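PDB 3GO6: ribokinase RBSK from Mycobacterium tuberculosis, which probably phosphorylates D-ribose at O-5, using ATP and a divalent cation, to give D-ribose 5-phosphate. Local coordinates for residues A[151-154]-A[155-159]; A[196-200]-A[201-205]. All blocks are in the same frame, centred on the assembly; numbering follows the deposited sequence.

Two local contacts of one subunit illustrate how parallel strands of a mixed eight-stranded sheet hand over to helices. Following the chain from the N terminus, contact 1 comes first: strand 146-149 ends, and the turn at 151-154 leads into helix 155-167, which carries the chain on to the neighbouring strand 171-175. Contact 2 closes later, where strand 195-199 bends back into the short helix 200-205 before strand 212-216. The contacts are in series, neither nested nor crossed, with centres about 16 Å apart and nearest atoms about 7 Å apart. Ser177, beyond the end of strand 171-175, relates them: its backbone bonds to Leu151 and its hydroxyl to Glu202.

Contact 1: A[151-154]-A[155-159]; sequences LEIP and VATAL. With RIB (alpha-D-ribofuranose), chain C.
The first turn of helix 155-167, entered at Pro154 in a beta-alpha-beta crossover of the ribokinase fold, begins with the carbonyl oxygen of that residue. Pro154 is the N-cap residue, and its O accepts the N-H of Ala158 at 3.1 Å in a nearly straight bond (166° at the hydrogen). A weak second bond reaches the same Pro154 O from Thr157 N at 3.0 Å. Pro154 and Thr157 also lie alongside each other, pointing the same way, with Thr157 OG1 3.7 Å from Pro154 CB. The hydroxyl finds its polar partner in the backbone O of Leu134.

Two loose apolar contacts lie beside the turn. Ile153 has CG1 between its backbone N and carbonyl carbon (chi1 58°), and from there CD1 reaches the first turn, 4.3 Å from Ala158 CB. Leu151 CD2 meets Val155 CG2 at 4.4 Å, and both residues pack on Leu186 of helix 183-192.

Glu152 heads away from the helix. Its side chain is extended beyond CG (chi2 -177°) and carries the carboxylate into the sugar pocket, where OE2 accepts a hydrogen bond from O1 of the ribofuranose at 2.5 Å. Thr45 of the second subunit packs against Glu152. The polar Pro154 O is thus taken up by the first helical turn while Glu152, one residue before Ile153, faces the sugar; bonds from Ser27 OG and from Asn29 ND2, itself a sugar ligand, hold OE1 and so limit the carboxylate's rotation, which implies a steady presentation of OE2 to O1 of the ribofuranose.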
loop_
_atom_site.group_PDB
_atom_site.type_symbol
_atom_site.label_atom_id
_atom_site.label_comp_id
_atom_site.label_asym_id
_atom_site.label_seq_id
_atom_site.Cartn_x
_atom_site.Cartn_y
_atom_site.Cartn_z
ATOM N N LEU A 151 -12.517 9.035 14.664
ATOM C CA LEU A 151 -11.343 9.640 15.269
ATOM C C LEU A 151 -10.079 9.653 14.407
ATOM O O LEU A 151 -8.970 9.809 14.945
ATOM C CB LEU A 151 -11.083 9.006 16.656
ATOM C CG LEU A 151 -12.281 8.846 17.620
ATOM C CD1 LEU A 151 -11.857 8.175 18.925
ATOM C CD2 LEU A 151 -12.954 10.183 17.913
ATOM N N GLU A 152 -10.217 9.524 13.079
ATOM C CA GLU A 152 -9.046 9.722 12.201
ATOM C C GLU A 152 -8.777 11.213 11.955
ATOM O O GLU A 152 -7.640 11.615 11.670
ATOM C CB GLU A 152 -9.197 8.993 10.858
ATOM C CG GLU A 152 -9.436 7.465 10.974
ATOM C CD GLU A 152 -9.508 6.783 9.590
ATOM O OE1 GLU A 152 -9.561 7.494 8.542
ATOM O OE2 GLU A 152 -9.474 5.538 9.547
ATOM N N ILE A 153 -9.829 12.020 12.055
ATOM C CA ILE A 153 -9.710 13.472 12.050
ATOM C C ILE A 153 -9.283 13.919 13.481
ATOM O O ILE A 153 -9.346 13.117 14.419
ATOM C CB ILE A 153 -11.073 14.107 11.678
ATOM C CG1 ILE A 153 -12.175 13.658 12.675
ATOM C CG2 ILE A 153 -11.450 13.734 10.230
ATOM C CD1 ILE A 153 -13.490 14.458 12.586
ATOM N N PRO A 154 -8.858 15.191 13.652
ATOM C CA PRO A 154 -8.521 15.672 15.003
ATOM C C PRO A 154 -9.676 15.461 15.985
ATOM O O PRO A 154 -10.827 15.778 15.667
ATOM C CB PRO A 154 -8.268 17.170 14.789
ATOM C CG PRO A 154 -7.780 17.252 13.336
ATOM C CD PRO A 154 -8.658 16.240 12.622
ATOM N N VAL A 155 -9.383 14.920 17.168
ATOM C CA VAL A 155 -10.449 14.725 18.160
ATOM C C VAL A 155 -11.116 16.063 18.518
ATOM O O VAL A 155 -12.324 16.118 18.729
ATOM C CB VAL A 155 -9.983 13.931 19.418
ATOM C CG1 VAL A 155 -11.174 13.697 20.363
ATOM C CG2 VAL A 155 -9.420 12.577 18.998
ATOM N N ALA A 156 -10.335 17.146 18.530
ATOM C CA ALA A 156 -10.880 18.486 18.814
ATOM C C ALA A 156 -11.896 18.923 17.761
ATOM O O ALA A 156 -12.827 19.672 18.060
ATOM C CB ALA A 156 -9.762 19.506 18.919
ATOM N N THR A 157 -11.712 18.477 16.516
ATOM C CA THR A 157 -12.705 18.727 15.466
ATOM C C THR A 157 -13.989 17.901 15.639
ATOM O O THR A 157 -15.096 18.430 15.493
ATOM C CB THR A 157 -12.102 18.481 14.068
ATOM O OG1 THR A 157 -11.018 19.401 13.868
ATOM C CG2 THR A 157 -13.158 18.670 12.968
ATOM N N ALA A 158 -13.853 16.607 15.921
ATOM C CA ALA A 158 -14.987 15.780 16.340
ATOM C C ALA A 158 -15.765 16.418 17.508
ATOM O O ALA A 158 -16.995 16.499 17.477
ATOM C CB ALA A 158 -14.493 14.378 16.740
ATOM N N LEU A 159 -15.020 16.866 18.527
ATOM C CA LEU A 159 -15.586 17.508 19.724
ATOM C C LEU A 159 -16.369 18.776 19.396
ATOM O O LEU A 159 -17.485 18.951 19.877
ATOM C CB LEU A 159 -14.478 17.825 20.746
ATOM C CG LEU A 159 -14.886 18.529 22.054
ATOM C CD1 LEU A 159 -15.859 17.669 22.840
ATOM C CD2 LEU A 159 -13.655 18.848 22.904
HETATM O O5 RIB C . -13.066 0.885 8.273
HETATM C C5 RIB C . -12.282 0.748 7.067
HETATM C C4 RIB C . -11.735 2.131 6.668
HETATM O O4 RIB C . -10.731 2.512 7.630
HETATM C C3 RIB C . -11.012 2.134 5.333
HETATM O O3 RIB C . -11.818 2.592 4.218
HETATM C C2 RIB C . -9.788 2.999 5.576
HETATM O O2 RIB C . -9.769 4.149 4.722
HETATM C C1 RIB C . -9.778 3.384 7.048
HETATM O O1 RIB C . -10.224 4.730 7.256
#

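Contact 2: A[196-200]-A[201-205]; sequences VIANE and HEAND
Asn199 and Glu202 exchange bonds in a capping box, each side chain gripping the other's backbone N-H. Asn199 OD1 accepts Glu202 N at 2.8 Å, almost in line with the amide C=O. In return, Glu202 OE1 takes Asn199 N at 2.9 Å, the donor meeting the anti side of that oxygen from 30° out of the carboxylate plane. The side chains cross at about a right angle, yet their flat ends stack, amide on carboxylate, with the planes only 17° apart and Asn199 ND2 3.5 Å from Glu202 CD. The amide comes within range of the helix start because CG of Asn199 sits between its own N and carbonyl carbon (chi1 68°).

Main-chain bonds continue the turn: Ala203 N reaches Asn199 O at 2.7 Å, and Asn204 N reaches Glu200 O at 3.1 Å. Ala198 fills the angle between strand and helix, its CB lying 3.7 Å from Glu202 CB and 4.1 Å from Ala203 CB.

Farther out, Ser177 OG bonds Glu202 OE2, fixing the far end of the carboxylate, and Arg223 forms a salt bridge with Glu200 OE1. Asn199, predicted to bind ATP, touches Thr216 of the next strand and packs on Gly43 of the second subunit. With both oxygens of the buried Glu202 carboxylate accepting bonds, one of them from the backbone just ahead of the helix, the capping box ties Asn199 to the first helical turn where the chain bends back, and any negative charge on Glu202 would probably be eased by the nearby helix N terminus.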
loop_
_atom_site.group_PDB
_atom_site.type_symbol
_atom_site.label_atom_id
_atom_site.label_comp_id
_atom_site.label_asym_id
_atom_site.label_seq_id
_atom_site.Cartn_x
_atom_site.Cartn_y
_atom_site.Cartn_z
ATOM N N VAL A 196 -21.914 5.594 21.510
ATOM C CA VAL A 196 -20.562 5.270 21.101
ATOM C C VAL A 196 -20.581 3.876 20.509
ATOM O O VAL A 196 -21.165 2.952 21.099
ATOM C CB VAL A 196 -19.529 5.355 22.250
ATOM C CG1 VAL A 196 -18.154 4.937 21.756
ATOM C CG2 VAL A 196 -19.457 6.780 22.770
ATOM N N ILE A 197 -19.963 3.746 19.330
ATOM C CA ILE A 197 -19.848 2.466 18.620
ATOM C C ILE A 197 -18.396 2.122 18.629
ATOM O O ILE A 197 -17.550 2.941 18.245
ATOM C CB ILE A 197 -20.337 2.580 17.151
ATOM C CG1 ILE A 197 -21.777 3.107 17.109
ATOM C CG2 ILE A 197 -20.192 1.227 16.395
ATOM C CD1 ILE A 197 -22.185 3.699 15.731
ATOM N N ALA A 198 -18.085 0.908 19.068
ATOM C CA ALA A 198 -16.695 0.490 19.161
ATOM C C ALA A 198 -16.606 -1.015 19.222
ATOM O O ALA A 198 -17.533 -1.654 19.695
ATOM C CB ALA A 198 -16.040 1.100 20.391
ATOM N N ASN A 199 -15.512 -1.592 18.735
ATOM C CA ASN A 199 -15.265 -3.013 19.021
ATOM C C ASN A 199 -14.817 -3.169 20.489
ATOM O O ASN A 199 -14.686 -2.168 21.202
ATOM C CB ASN A 199 -14.308 -3.673 17.994
ATOM C CG ASN A 199 -12.881 -3.154 18.062
ATOM O OD1 ASN A 199 -12.369 -2.750 19.114
ATOM N ND2 ASN A 199 -12.210 -3.200 16.926
ATOM N N GLU A 200 -14.595 -4.397 20.948
ATOM C CA GLU A 200 -14.260 -4.602 22.371
ATOM C C GLU A 200 -12.980 -3.881 22.788
ATOM O O GLU A 200 -12.960 -3.198 23.816
ATOM C CB GLU A 200 -14.221 -6.096 22.746
ATOM C CG GLU A 200 -15.609 -6.749 22.755
ATOM C CD GLU A 200 -16.289 -6.798 24.133
ATOM O OE1 GLU A 200 -16.068 -5.900 24.993
ATOM O OE2 GLU A 200 -17.067 -7.753 24.358
ATOM N N HIS A 201 -11.934 -3.985 21.971
ATOM C CA HIS A 201 -10.659 -3.308 22.256
ATOM C C HIS A 201 -10.805 -1.774 22.264
ATOM O O HIS A 201 -10.329 -1.082 23.192
ATOM C CB HIS A 201 -9.573 -3.775 21.271
ATOM C CG HIS A 201 -8.362 -2.892 21.228
ATOM N ND1 HIS A 201 -7.369 -2.934 22.187
ATOM C CD2 HIS A 201 -7.974 -1.956 20.326
ATOM C CE1 HIS A 201 -6.432 -2.048 21.885
ATOM N NE2 HIS A 201 -6.778 -1.441 20.763
ATOM N N GLU A 202 -11.473 -1.237 21.249
ATOM C CA GLU A 202 -11.757 0.202 21.208
ATOM C C GLU A 202 -12.646 0.649 22.385
ATOM O O GLU A 202 -12.440 1.737 22.948
ATOM C CB GLU A 202 -12.417 0.588 19.873
ATOM C CG GLU A 202 -11.532 0.359 18.642
ATOM C CD GLU A 202 -12.318 0.278 17.316
ATOM O OE1 GLU A 202 -13.568 0.126 17.339
ATOM O OE2 GLU A 202 -11.656 0.350 16.242
ATOM N N ALA A 203 -13.629 -0.167 22.756
ATOM C CA ALA A 203 -14.515 0.183 23.878
ATOM C C ALA A 203 -13.739 0.303 25.203
ATOM O O ALA A 203 -14.011 1.215 26.009
ATOM C CB ALA A 203 -15.672 -0.815 24.003
ATOM N N ASN A 204 -12.772 -0.595 25.408
ATOM C CA ASN A 204 -11.892 -0.567 26.588
ATOM C C ASN A 204 -11.102 0.742 26.691
ATOM O O ASN A 204 -10.870 1.232 27.784
ATOM C CB ASN A 204 -10.878 -1.722 26.559
ATOM C CG ASN A 204 -11.515 -3.084 26.775
ATOM O OD1 ASN A 204 -12.623 -3.191 27.319
ATOM N ND2 ASN A 204 -10.805 -4.149 26.359
ATOM N N ASP A 205 -10.680 1.291 25.547
ATOM C CA ASP A 205 -9.877 2.501 25.520
ATOM C C ASP A 205 -10.669 3.786 25.733
ATOM O O ASP A 205 -10.091 4.806 26.100
ATOM C CB ASP A 205 -9.083 2.606 24.209
ATOM C CG ASP A 205 -7.946 3.616 24.298
ATOM O OD1 ASP A 205 -6.983 3.365 25.063
ATOM O OD2 ASP A 205 -8.005 4.665 23.609
HETATM O O HOH W 1 -14.604 -3.965 26.000
#